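Local structure of glyoxylate-induced Protein (Pseudomonas aeruginosa, 1SQ4) at residues 6-10 with 95-99; 90-94 with 190-194; 115-121 with 154-160. The protein is of unproven function but, as a protein with two cupin barrels, may act as a ureidoglycine aminohydrolase, an enzyme of ureide breakdown. One frame throughout, in Å; residues are numbered along the deposited sequence.

Contacts 1 and 2 take consecutive parts of strand 90-98, with centres about 18 Å apart, and each leads toward the second cupin unit of this bicupin: contact 1 through the N-terminal segment 6-10, contact 2 through strand 191-198. Contact 3 pairs strands 116-120 and 157-160; its centre is about 9 Å from that of contact 2 and 17 Å from that of contact 1. Because strands 90-98 and 116-120 are neighbours in one sheet, that sheet serves all three contacts. Along the chain contacts 1 and 2 interlock, contact 1 closes before contact 3 opens, and contact 3 is nested within the loop closed by contact 2.

Contact 1 of 3, residues 6-10 with 95-99; sequences YYAPH and FVVEG
A classic beta bulge, in which V97 and E98 both face R137 on strand 136-144, marks the end of strand 90-98 where the irregular N-terminal segment 6-10 lies against it. V97 forms the middle of the contact. Its CB lies 3.8 Å from Y6 CB, and its CG2 reaches the methyl of A8, 3.6 Å from A8 CB; the carbonyl of Y7 lies between these two meetings, over the valine. Toward one end the aromatic rings of Y6 and F95 make a T-shaped pair with planes at 87° and centroids 5.6 Å apart. F95 is the edge partner, bringing CZ to 3.9 Å from Y6 CE1, and its extended first torsion (chi1 -178°, CG anti to the backbone N) carries the ring out to that meeting. The phenol oxygen of Y6 is hydrogen-bonded to E161 OE1. Toward the other end E98 runs out straight past CG to meet H10 at the imidazole edge, carboxylate and ring planes standing 77° apart. H10 NE2 donates to the syn lone pair of E98 OE1 at 3.0 Å, with the oxygen somewhat out of the imidazole plane, and more weakly to E98 OE2 at 3.4 Å. E98 OE1 also forms a salt bridge with R137, so histidine and arginine together hold the carboxylate. Y7 pairs its backbone with L219 on strand 212-220, making segment 6-10 a tie between the two barrels of a bicupin.

Contact 2 of 3, residues 90-94 with 190-194; sequences AEAVL and DMHVN
V93 and V193 reach toward each other tip to tip, each with CG1 anti to its backbone N and CG2 anti to its carbonyl carbon. The branches match like to like: V93 CG2 is 3.5 Å from V193 CG2, and V93 CG1 is 4.0 Å from V193 CG1. Beside them selenomethionine M191 stretches out from CG onward and slides past V93 and E91, running the opposite way to both. Its terminal CE settles 3.4 Å from V93 CG2, with E91 CG and the carboxylate oxygen E91 OE2 beside the same CE. The strands that carry these side chains, 90-94 and 191-194, run nearly parallel, 13° apart, but their axes come no closer than 8.9 Å. They are therefore not neighbours in one sheet: each belongs to the sheet of a different cupin barrel, and the side chains meet in the buried layer where the two sheets face each other. F119 touches E91, V93 and M191 in this layer, while V193 also touches I141 and L261. At the polar end E91 and D190 arrive from opposite directions with carboxylate planes only 7° apart, almost coplanar, and E91 OE1 stands 2.7 Å from D190 OD1. A chi1 of 62° sends the glutamate chain toward D190. D190 OD2 accepts from the backbone N of Q146 and forms a salt bridge with K143.

Contact 3 of 3, residues 115-121 with 154-160; sequences GGYAFIP and PEAFVTN
Three backbone hydrogen bonds join Y117 and F119 to T159 and F157. Y117 N donates to T159 O at 2.6 Å, T159 N returns a bond to Y117 O at 3.0 Å, and F119 N reaches F157 O almost straight on at 3.1 Å. Between these hydrogen-bonded pairs A118 and V158 form a non-hydrogen-bonded one, and V158 CA makes a CA-H...O contact with Y117 O. The ladder is antiparallel and sets 157-160 as the outermost strand, within the chain, of the first cupin barrel's six-stranded sheet. Aromatic packing occupies the face of Y117, F119 and F157. F119 CB sits over one face of the F157 ring, offset toward the rim, 3.9 Å from its centroid, a CH-pi contact; the two rings are nearly parallel but slid apart, with little overlap. The F157 ring gets there by a chi1 of 61°. Y117 stacks on F181 and hydrogen-bonds through its hydroxyl to V193 O. Apolar contacts with prolines follow: P154 CG lies at the edge of F119, 3.6 Å from F119 CE1, and P121 CD meets A156 CB at 3.5 Å. On the other face, N160 hydrogen-bonds through ND2 to P114 O and through OD1 to Q162 N.

Contact 1 of 3, residues 6-10 with 95-99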
ATOM      1  N   TYR A   6      -6.367  38.599  -3.819  1.00 19.40           N
ATOM      2  CA  TYR A   6      -6.650  37.365  -4.526  1.00 13.53           C
ATOM      3  C   TYR A   6      -5.416  36.930  -5.298  1.00 12.22           C
ATOM      4  O   TYR A   6      -4.751  37.738  -5.938  1.00 11.58           O
ATOM      5  CB  TYR A   6      -7.817  37.569  -5.482  1.00 10.21           C
ATOM      6  CG  TYR A   6      -9.004  38.279  -4.875  1.00  5.10           C
ATOM      7  CD1 TYR A   6      -9.941  37.602  -4.089  1.00  2.96           C
ATOM      8  CD2 TYR A   6      -9.208  39.628  -5.124  1.00  3.25           C
ATOM      9  CE1 TYR A   6     -11.066  38.271  -3.573  1.00  3.67           C
ATOM     10  CE2 TYR A   6     -10.309  40.298  -4.621  1.00  4.07           C
ATOM     11  CZ  TYR A   6     -11.233  39.626  -3.856  1.00  4.98           C
ATOM     12  OH  TYR A   6     -12.325  40.334  -3.420  1.00  7.26           O
ATOM     13  N   TYR A   7      -5.097  35.649  -5.224  1.00 11.71           N
ATOM     14  CA  TYR A   7      -3.941  35.143  -5.932  1.00 11.80           C
ATOM     15  C   TYR A   7      -4.262  35.010  -7.412  1.00 12.25           C
ATOM     16  O   TYR A   7      -5.397  34.694  -7.788  1.00 11.24           O
ATOM     17  CB  TYR A   7      -3.515  33.785  -5.370  1.00  9.44           C
ATOM     18  CG  TYR A   7      -2.467  33.093  -6.206  1.00 10.36           C
ATOM     19  CD1 TYR A   7      -2.821  32.330  -7.319  1.00  8.59           C
ATOM     20  CD2 TYR A   7      -1.110  33.196  -5.887  1.00 10.89           C
ATOM     21  CE1 TYR A   7      -1.847  31.682  -8.090  1.00  8.97           C
ATOM     22  CE2 TYR A   7      -0.131  32.550  -6.659  1.00  9.02           C
ATOM     23  CZ  TYR A   7      -0.506  31.795  -7.751  1.00  7.44           C
ATOM     24  OH  TYR A   7       0.451  31.130  -8.490  1.00  6.16           O
ATOM     25  N   ALA A   8      -3.252  35.258  -8.244  1.00 11.97           N
ATOM     26  CA  ALA A   8      -3.394  35.165  -9.692  1.00 12.05           C
ATOM     27  C   ALA A   8      -2.092  34.675 -10.320  1.00 12.78           C
ATOM     28  O   ALA A   8      -1.029  35.245 -10.091  1.00 13.46           O
ATOM     29  CB  ALA A   8      -3.779  36.516 -10.273  1.00 11.62           C
ATOM     30  N   PRO A   9      -2.169  33.608 -11.131  1.00 13.85           N
ATOM     31  CA  PRO A   9      -1.007  33.030 -11.800  1.00 14.04           C
ATOM     32  C   PRO A   9      -0.353  34.072 -12.669  1.00 15.78           C
ATOM     33  O   PRO A   9      -1.010  34.999 -13.146  1.00 15.22           O
ATOM     34  CB  PRO A   9      -1.609  31.923 -12.654  1.00 14.31           C
ATOM     35  CG  PRO A   9      -2.874  31.594 -11.970  1.00 15.43           C
ATOM     36  CD  PRO A   9      -3.398  32.935 -11.577  1.00 13.64           C
ATOM     37  N   HIS A  10       0.944  33.906 -12.879  1.00 18.36           N
ATOM     38  CA  HIS A  10       1.705  34.817 -13.715  1.00 20.28           C
ATOM     39  C   HIS A  10       2.540  34.020 -14.705  1.00 19.85           C
ATOM     40  O   HIS A  10       3.113  34.575 -15.639  1.00 18.62           O
ATOM     41  CB  HIS A  10       2.592  35.722 -12.851  1.00 21.78           C
ATOM     42  CG  HIS A  10       1.860  36.892 -12.256  1.00 24.75           C
ATOM     43  ND1 HIS A  10       2.513  37.997 -11.752  1.00 26.88           N
ATOM     44  CD2 HIS A  10       0.539  37.133 -12.103  1.00 24.94           C
ATOM     45  CE1 HIS A  10       1.621  38.871 -11.318  1.00 26.26           C
ATOM     46  NE2 HIS A  10       0.415  38.373 -11.517  1.00 25.49           N
ATOM     47  N   PHE A  95     -14.999  35.808 -12.574  1.00  7.92           N
ATOM     48  CA  PHE A  95     -14.516  36.314 -11.305  1.00  8.87           C
ATOM     49  C   PHE A  95     -13.120  36.881 -11.461  1.00 10.30           C
ATOM     50  O   PHE A  95     -12.139  36.134 -11.501  1.00 12.16           O
ATOM     51  CB  PHE A  95     -14.486  35.189 -10.277  1.00  7.68           C
ATOM     52  CG  PHE A  95     -14.034  35.629  -8.927  1.00  8.02           C
ATOM     53  CD1 PHE A  95     -14.826  36.478  -8.165  1.00  5.93           C
ATOM     54  CD2 PHE A  95     -12.795  35.236  -8.433  1.00  7.68           C
ATOM     55  CE1 PHE A  95     -14.393  36.924  -6.932  1.00  8.28           C
ATOM     56  CE2 PHE A  95     -12.355  35.679  -7.193  1.00  7.58           C
ATOM     57  CZ  PHE A  95     -13.149  36.528  -6.441  1.00  7.29           C
ATOM     58  N   VAL A  96     -13.017  38.202 -11.524  1.00 10.41           N
ATOM     59  CA  VAL A  96     -11.714  38.821 -11.699  1.00 12.21           C
ATOM     60  C   VAL A  96     -10.886  38.839 -10.421  1.00 10.99           C
ATOM     61  O   VAL A  96     -11.373  39.211  -9.355  1.00 10.76           O
ATOM     62  CB  VAL A  96     -11.867  40.244 -12.253  1.00 12.38           C
ATOM     63  CG1 VAL A  96     -12.829  41.004 -11.393  1.00 18.29           C
ATOM     64  CG2 VAL A  96     -10.513  40.939 -12.300  1.00 14.20           C
ATOM     65  N   VAL A  97      -9.627  38.429 -10.546  1.00 10.60           N
ATOM     66  CA  VAL A  97      -8.725  38.389  -9.405  1.00 10.68           C
ATOM     67  C   VAL A  97      -7.605  39.419  -9.485  1.00 13.20           C
ATOM     68  O   VAL A  97      -6.970  39.731  -8.479  1.00 15.21           O
ATOM     69  CB  VAL A  97      -8.095  36.991  -9.232  1.00  8.47           C
ATOM     70  CG1 VAL A  97      -9.163  35.989  -8.869  1.00  7.75           C
ATOM     71  CG2 VAL A  97      -7.385  36.578 -10.503  1.00  6.62           C
ATOM     72  N   GLU A  98      -7.351  39.954 -10.670  1.00 13.86           N
ATOM     73  CA  GLU A  98      -6.302  40.948 -10.803  1.00 13.84           C
ATOM     74  C   GLU A  98      -6.553  41.767 -12.036  1.00 14.23           C
ATOM     75  O   GLU A  98      -6.874  41.225 -13.094  1.00 13.41           O
ATOM     76  CB  GLU A  98      -4.947  40.277 -10.911  1.00 15.71           C
ATOM     77  CG  GLU A  98      -3.772  41.191 -10.707  1.00 17.43           C
ATOM     78  CD  GLU A  98      -2.482  40.420 -10.770  1.00 21.82           C
ATOM     79  OE1 GLU A  98      -1.952  40.249 -11.885  1.00 24.66           O
ATOM     80  OE2 GLU A  98      -2.015  39.949  -9.708  1.00 24.48           O
ATOM     81  N   GLY A  99      -6.410  43.080 -11.888  1.00 13.76           N
ATOM     82  CA  GLY A  99      -6.635  43.983 -13.001  1.00 13.88           C
ATOM     83  C   GLY A  99      -8.090  44.400 -13.129  1.00 14.27           C
ATOM     84  O   GLY A  99      -8.903  44.159 -12.234  1.00 12.66           O
TER

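Contact 2 of 3, residues 90-94 with 190-194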
ATOM      1  N   ALA A  90     -23.884  26.824 -22.796  1.00 10.17           N
ATOM      2  CA  ALA A  90     -22.942  27.117 -21.734  1.00  8.49           C
ATOM      3  C   ALA A  90     -23.326  28.330 -20.887  1.00  7.82           C
ATOM      4  O   ALA A  90     -23.611  29.412 -21.407  1.00  6.87           O
ATOM      5  CB  ALA A  90     -21.552  27.324 -22.323  1.00  8.42           C
ATOM      6  N   GLU A  91     -23.356  28.138 -19.575  1.00  7.80           N
ATOM      7  CA  GLU A  91     -23.644  29.236 -18.662  1.00  7.63           C
ATOM      8  C   GLU A  91     -22.277  29.526 -18.052  1.00  7.21           C
ATOM      9  O   GLU A  91     -21.385  28.679 -18.120  1.00  8.58           O
ATOM     10  CB  GLU A  91     -24.648  28.805 -17.591  1.00  5.71           C
ATOM     11  CG  GLU A  91     -24.166  27.684 -16.699  1.00  8.53           C
ATOM     12  CD  GLU A  91     -25.223  27.228 -15.702  1.00 10.38           C
ATOM     13  OE1 GLU A  91     -25.708  26.086 -15.842  1.00 10.14           O
ATOM     14  OE2 GLU A  91     -25.567  28.006 -14.774  1.00 11.09           O
ATOM     15  N   ALA A  92     -22.093  30.707 -17.474  1.00  6.19           N
ATOM     16  CA  ALA A  92     -20.796  31.036 -16.898  1.00  7.31           C
ATOM     17  C   ALA A  92     -20.817  31.949 -15.672  1.00  7.46           C
ATOM     18  O   ALA A  92     -21.846  32.514 -15.290  1.00  6.93           O
ATOM     19  CB  ALA A  92     -19.898  31.663 -17.973  1.00  4.50           C
ATOM     20  N   VAL A  93     -19.644  32.064 -15.066  1.00  7.02           N
ATOM     21  CA  VAL A  93     -19.423  32.923 -13.927  1.00  7.11           C
ATOM     22  C   VAL A  93     -18.012  33.475 -14.108  1.00  7.95           C
ATOM     23  O   VAL A  93     -17.043  32.717 -14.226  1.00 10.05           O
ATOM     24  CB  VAL A  93     -19.503  32.160 -12.595  1.00  6.42           C
ATOM     25  CG1 VAL A  93     -19.098  33.075 -11.457  1.00  4.16           C
ATOM     26  CG2 VAL A  93     -20.913  31.645 -12.373  1.00  6.69           C
ATOM     27  N   LEU A  94     -17.905  34.795 -14.165  1.00  7.18           N
ATOM     28  CA  LEU A  94     -16.617  35.455 -14.323  1.00  6.79           C
ATOM     29  C   LEU A  94     -16.235  36.053 -12.983  1.00  7.11           C
ATOM     30  O   LEU A  94     -17.042  36.720 -12.328  1.00  6.54           O
ATOM     31  CB  LEU A  94     -16.705  36.555 -15.392  1.00  5.90           C
ATOM     32  CG  LEU A  94     -16.198  36.298 -16.819  1.00  5.69           C
ATOM     33  CD1 LEU A  94     -16.666  34.961 -17.342  1.00  3.72           C
ATOM     34  CD2 LEU A  94     -16.677  37.420 -17.720  1.00  4.65           C
ATOM     35  N   ASP A 190     -28.928  26.464 -11.511  1.00 11.85           N
ATOM     36  CA  ASP A 190     -28.600  25.060 -11.342  1.00 11.32           C
ATOM     37  C   ASP A 190     -27.151  24.893 -10.906  1.00 11.18           C
ATOM     38  O   ASP A 190     -26.598  23.796 -10.929  1.00 11.93           O
ATOM     39  CB  ASP A 190     -28.900  24.289 -12.638  1.00  9.83           C
ATOM     40  CG  ASP A 190     -27.951  24.626 -13.775  1.00  9.80           C
ATOM     41  OD1 ASP A 190     -27.320  25.701 -13.760  1.00 11.56           O
ATOM     42  OD2 ASP A 190     -27.853  23.802 -14.710  1.00  9.66           O
HETATM   43  N   MSE A 191     -26.544  25.992 -10.485  1.00 12.79           N
HETATM   44  CA  MSE A 191     -25.164  25.951 -10.034  1.00 15.37           C
HETATM   45  C   MSE A 191     -24.866  27.145  -9.147  1.00 13.87           C
HETATM   46  O   MSE A 191     -25.408  28.235  -9.338  1.00 14.08           O
HETATM   47  CB  MSE A 191     -24.198  25.985 -11.215  1.00 19.01           C
HETATM   48  CG  MSE A 191     -24.071  27.354 -11.852  1.00 25.26           C
HETATM   49 SE   MSE A 191     -22.468  27.477 -12.913  1.00 35.78          SE
HETATM   50  CE  MSE A 191     -22.783  29.187 -13.785  1.00 32.44           C
ATOM     51  N   HIS A 192     -23.990  26.933  -8.177  1.00 10.50           N
ATOM     52  CA  HIS A 192     -23.601  27.999  -7.288  1.00  7.68           C
ATOM     53  C   HIS A 192     -22.084  28.102  -7.333  1.00  7.81           C
ATOM     54  O   HIS A 192     -21.379  27.096  -7.417  1.00  8.96           O
ATOM     55  CB  HIS A 192     -24.043  27.702  -5.851  1.00  4.56           C
ATOM     56  CG  HIS A 192     -25.529  27.748  -5.637  1.00  3.88           C
ATOM     57  ND1 HIS A 192     -26.134  27.104  -4.574  1.00  1.00           N
ATOM     58  CD2 HIS A 192     -26.516  28.395  -6.294  1.00  4.78           C
ATOM     59  CE1 HIS A 192     -27.429  27.359  -4.592  1.00  1.00           C
ATOM     60  NE2 HIS A 192     -27.692  28.140  -5.622  1.00  2.73           N
ATOM     61  N   VAL A 193     -21.592  29.331  -7.305  1.00  7.61           N
ATOM     62  CA  VAL A 193     -20.164  29.604  -7.282  1.00  6.34           C
ATOM     63  C   VAL A 193     -20.044  30.598  -6.133  1.00  6.64           C
ATOM     64  O   VAL A 193     -20.343  31.782  -6.294  1.00  5.89           O
ATOM     65  CB  VAL A 193     -19.682  30.269  -8.601  1.00  6.35           C
ATOM     66  CG1 VAL A 193     -18.180  30.464  -8.570  1.00  6.68           C
ATOM     67  CG2 VAL A 193     -20.057  29.415  -9.793  1.00  7.30           C
ATOM     68  N   ASN A 194     -19.651  30.109  -4.960  1.00  8.08           N
ATOM     69  CA  ASN A 194     -19.506  30.973  -3.780  1.00  7.53           C
ATOM     70  C   ASN A 194     -18.053  31.004  -3.331  1.00  5.98           C
ATOM     71  O   ASN A 194     -17.181  30.452  -3.991  1.00  6.13           O
ATOM     72  CB  ASN A 194     -20.346  30.459  -2.607  1.00  7.87           C
ATOM     73  CG  ASN A 194     -21.734  30.012  -3.024  1.00 11.38           C
ATOM     74  OD1 ASN A 194     -22.500  30.778  -3.625  1.00 14.60           O
ATOM     75  ND2 ASN A 194     -22.076  28.769  -2.691  1.00 10.46           N
TER

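Contact 3 of 3, residues 115-121 with 154-160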
ATOM      1  N   GLY A 115     -12.312  41.202  -7.676  1.00 13.09           N
ATOM      2  CA  GLY A 115     -13.364  40.885  -6.732  1.00 10.69           C
ATOM      3  C   GLY A 115     -14.683  40.853  -7.485  1.00 10.12           C
ATOM      4  O   GLY A 115     -15.685  40.333  -6.994  1.00  8.58           O
ATOM      5  N   GLY A 116     -14.667  41.402  -8.700  1.00 10.36           N
ATOM      6  CA  GLY A 116     -15.861  41.451  -9.531  1.00  8.39           C
ATOM      7  C   GLY A 116     -16.431  40.098  -9.897  1.00  7.61           C
ATOM      8  O   GLY A 116     -15.721  39.234 -10.409  1.00  9.14           O
ATOM      9  N   TYR A 117     -17.725  39.921  -9.654  1.00  7.02           N
ATOM     10  CA  TYR A 117     -18.406  38.654  -9.940  1.00  6.33           C
ATOM     11  C   TYR A 117     -19.489  38.857 -10.998  1.00  4.87           C
ATOM     12  O   TYR A 117     -20.318  39.751 -10.888  1.00  5.24           O
ATOM     13  CB  TYR A 117     -19.027  38.129  -8.640  1.00  6.68           C
ATOM     14  CG  TYR A 117     -19.616  36.727  -8.663  1.00  5.94           C
ATOM     15  CD1 TYR A 117     -18.937  35.657  -8.081  1.00  5.02           C
ATOM     16  CD2 TYR A 117     -20.897  36.499  -9.154  1.00  5.10           C
ATOM     17  CE1 TYR A 117     -19.523  34.399  -7.966  1.00  4.45           C
ATOM     18  CE2 TYR A 117     -21.495  35.249  -9.046  1.00  6.42           C
ATOM     19  CZ  TYR A 117     -20.805  34.200  -8.445  1.00  6.28           C
ATOM     20  OH  TYR A 117     -21.428  32.978  -8.298  1.00  7.30           O
ATOM     21  N   ALA A 118     -19.491  38.014 -12.019  1.00  5.27           N
ATOM     22  CA  ALA A 118     -20.478  38.141 -13.077  1.00  5.08           C
ATOM     23  C   ALA A 118     -21.073  36.796 -13.476  1.00  3.94           C
ATOM     24  O   ALA A 118     -20.348  35.822 -13.665  1.00  5.14           O
ATOM     25  CB  ALA A 118     -19.846  38.821 -14.290  1.00  3.17           C
ATOM     26  N   PHE A 119     -22.399  36.748 -13.581  1.00  3.83           N
ATOM     27  CA  PHE A 119     -23.104  35.534 -13.975  1.00  3.79           C
ATOM     28  C   PHE A 119     -23.717  35.745 -15.348  1.00  5.32           C
ATOM     29  O   PHE A 119     -24.499  36.674 -15.573  1.00  6.99           O
ATOM     30  CB  PHE A 119     -24.203  35.175 -12.974  1.00  3.03           C
ATOM     31  CG  PHE A 119     -25.040  33.999 -13.401  1.00  4.03           C
ATOM     32  CD1 PHE A 119     -26.300  34.191 -13.958  1.00  4.94           C
ATOM     33  CD2 PHE A 119     -24.536  32.701 -13.322  1.00  2.44           C
ATOM     34  CE1 PHE A 119     -27.037  33.114 -14.437  1.00  3.08           C
ATOM     35  CE2 PHE A 119     -25.264  31.622 -13.800  1.00  1.09           C
ATOM     36  CZ  PHE A 119     -26.517  31.831 -14.359  1.00  2.59           C
ATOM     37  N   ILE A 120     -23.357  34.866 -16.268  1.00  5.47           N
ATOM     38  CA  ILE A 120     -23.832  34.963 -17.626  1.00  5.04           C
ATOM     39  C   ILE A 120     -24.719  33.776 -17.876  1.00  3.74           C
ATOM     40  O   ILE A 120     -24.288  32.650 -17.725  1.00  5.00           O
ATOM     41  CB  ILE A 120     -22.648  34.926 -18.578  1.00  5.41           C
ATOM     42  CG1 ILE A 120     -21.649  36.006 -18.177  1.00  5.91           C
ATOM     43  CG2 ILE A 120     -23.096  35.116 -20.000  1.00  5.57           C
ATOM     44  CD1 ILE A 120     -20.429  36.017 -19.050  1.00  8.05           C
ATOM     45  N   PRO A 121     -25.997  34.016 -18.205  1.00  4.03           N
ATOM     46  CA  PRO A 121     -26.957  32.938 -18.479  1.00  4.72           C
ATOM     47  C   PRO A 121     -26.709  32.284 -19.836  1.00  4.89           C
ATOM     48  O   PRO A 121     -26.154  32.902 -20.743  1.00  5.29           O
ATOM     49  CB  PRO A 121     -28.313  33.645 -18.389  1.00  4.06           C
ATOM     50  CG  PRO A 121     -27.989  35.050 -18.772  1.00  5.88           C
ATOM     51  CD  PRO A 121     -26.693  35.301 -18.039  1.00  3.61           C
ATOM     52  N   PRO A 154     -32.166  31.794 -15.579  1.00 12.70           N
ATOM     53  CA  PRO A 154     -31.676  32.742 -14.582  1.00 13.67           C
ATOM     54  C   PRO A 154     -31.250  34.026 -15.264  1.00 15.18           C
ATOM     55  O   PRO A 154     -30.758  34.004 -16.395  1.00 16.75           O
ATOM     56  CB  PRO A 154     -30.517  31.995 -13.942  1.00 13.23           C
ATOM     57  CG  PRO A 154     -30.004  31.169 -15.064  1.00 13.49           C
ATOM     58  CD  PRO A 154     -31.258  30.650 -15.715  1.00 12.46           C
ATOM     59  N   GLU A 155     -31.463  35.151 -14.591  1.00 17.18           N
ATOM     60  CA  GLU A 155     -31.094  36.449 -15.153  1.00 18.53           C
ATOM     61  C   GLU A 155     -29.688  36.826 -14.737  1.00 17.22           C
ATOM     62  O   GLU A 155     -29.260  36.524 -13.627  1.00 19.70           O
ATOM     63  CB  GLU A 155     -32.091  37.525 -14.711  1.00 20.06           C
ATOM     64  CG  GLU A 155     -33.357  37.572 -15.575  1.00 26.36           C
ATOM     65  CD  GLU A 155     -34.534  38.218 -14.863  1.00 31.48           C
ATOM     66  OE1 GLU A 155     -34.840  37.809 -13.715  1.00 33.37           O
ATOM     67  OE2 GLU A 155     -35.168  39.124 -15.454  1.00 34.21           O
ATOM     68  N   ALA A 156     -28.971  37.469 -15.652  1.00 15.21           N
ATOM     69  CA  ALA A 156     -27.605  37.902 -15.414  1.00 11.97           C
ATOM     70  C   ALA A 156     -27.547  38.952 -14.328  1.00 10.88           C
ATOM     71  O   ALA A 156     -28.566  39.475 -13.891  1.00 10.90           O
ATOM     72  CB  ALA A 156     -27.012  38.466 -16.681  1.00 10.68           C
ATOM     73  N   PHE A 157     -26.334  39.245 -13.888  1.00 10.25           N
ATOM     74  CA  PHE A 157     -26.112  40.252 -12.876  1.00  8.18           C
ATOM     75  C   PHE A 157     -24.616  40.352 -12.629  1.00  8.17           C
ATOM     76  O   PHE A 157     -23.866  39.416 -12.908  1.00  7.12           O
ATOM     77  CB  PHE A 157     -26.893  39.907 -11.600  1.00  8.88           C
ATOM     78  CG  PHE A 157     -26.504  38.610 -10.968  1.00  7.38           C
ATOM     79  CD1 PHE A 157     -25.402  38.545 -10.132  1.00  7.02           C
ATOM     80  CD2 PHE A 157     -27.228  37.449 -11.219  1.00  8.16           C
ATOM     81  CE1 PHE A 157     -25.023  37.353  -9.547  1.00  7.38           C
ATOM     82  CE2 PHE A 157     -26.859  36.242 -10.639  1.00  7.49           C
ATOM     83  CZ  PHE A 157     -25.751  36.197  -9.804  1.00  8.51           C
ATOM     84  N   VAL A 158     -24.190  41.517 -12.155  1.00  8.25           N
ATOM     85  CA  VAL A 158     -22.787  41.793 -11.875  1.00  7.80           C
ATOM     86  C   VAL A 158     -22.712  42.452 -10.501  1.00 10.15           C
ATOM     87  O   VAL A 158     -23.618  43.194 -10.103  1.00  9.94           O
ATOM     88  CB  VAL A 158     -22.185  42.748 -12.926  1.00  7.42           C
ATOM     89  CG1 VAL A 158     -20.696  42.956 -12.668  1.00  5.69           C
ATOM     90  CG2 VAL A 158     -22.411  42.190 -14.320  1.00  7.90           C
ATOM     91  N   THR A 159     -21.625  42.177  -9.785  1.00  9.53           N
ATOM     92  CA  THR A 159     -21.438  42.710  -8.452  1.00 10.97           C
ATOM     93  C   THR A 159     -20.017  42.385  -8.003  1.00 12.11           C
ATOM     94  O   THR A 159     -19.220  41.890  -8.800  1.00 13.82           O
ATOM     95  CB  THR A 159     -22.472  42.081  -7.483  1.00 10.99           C
ATOM     96  OG1 THR A 159     -22.302  42.613  -6.162  1.00 12.45           O
ATOM     97  CG2 THR A 159     -22.315  40.568  -7.455  1.00  9.60           C
ATOM     98  N   ASN A 160     -19.697  42.675  -6.745  1.00 11.16           N
ATOM     99  CA  ASN A 160     -18.370  42.394  -6.211  1.00 12.62           C
ATOM    100  C   ASN A 160     -18.534  41.731  -4.839  1.00 12.62           C
ATOM    101  O   ASN A 160     -19.297  42.197  -3.996  1.00 13.73           O
ATOM    102  CB  ASN A 160     -17.547  43.693  -6.125  1.00 13.45           C
ATOM    103  CG  ASN A 160     -16.073  43.445  -5.798  1.00 15.10           C
ATOM    104  OD1 ASN A 160     -15.744  42.953  -4.719  1.00 14.87           O
ATOM    105  ND2 ASN A 160     -15.184  43.785  -6.736  1.00 11.90           N
TER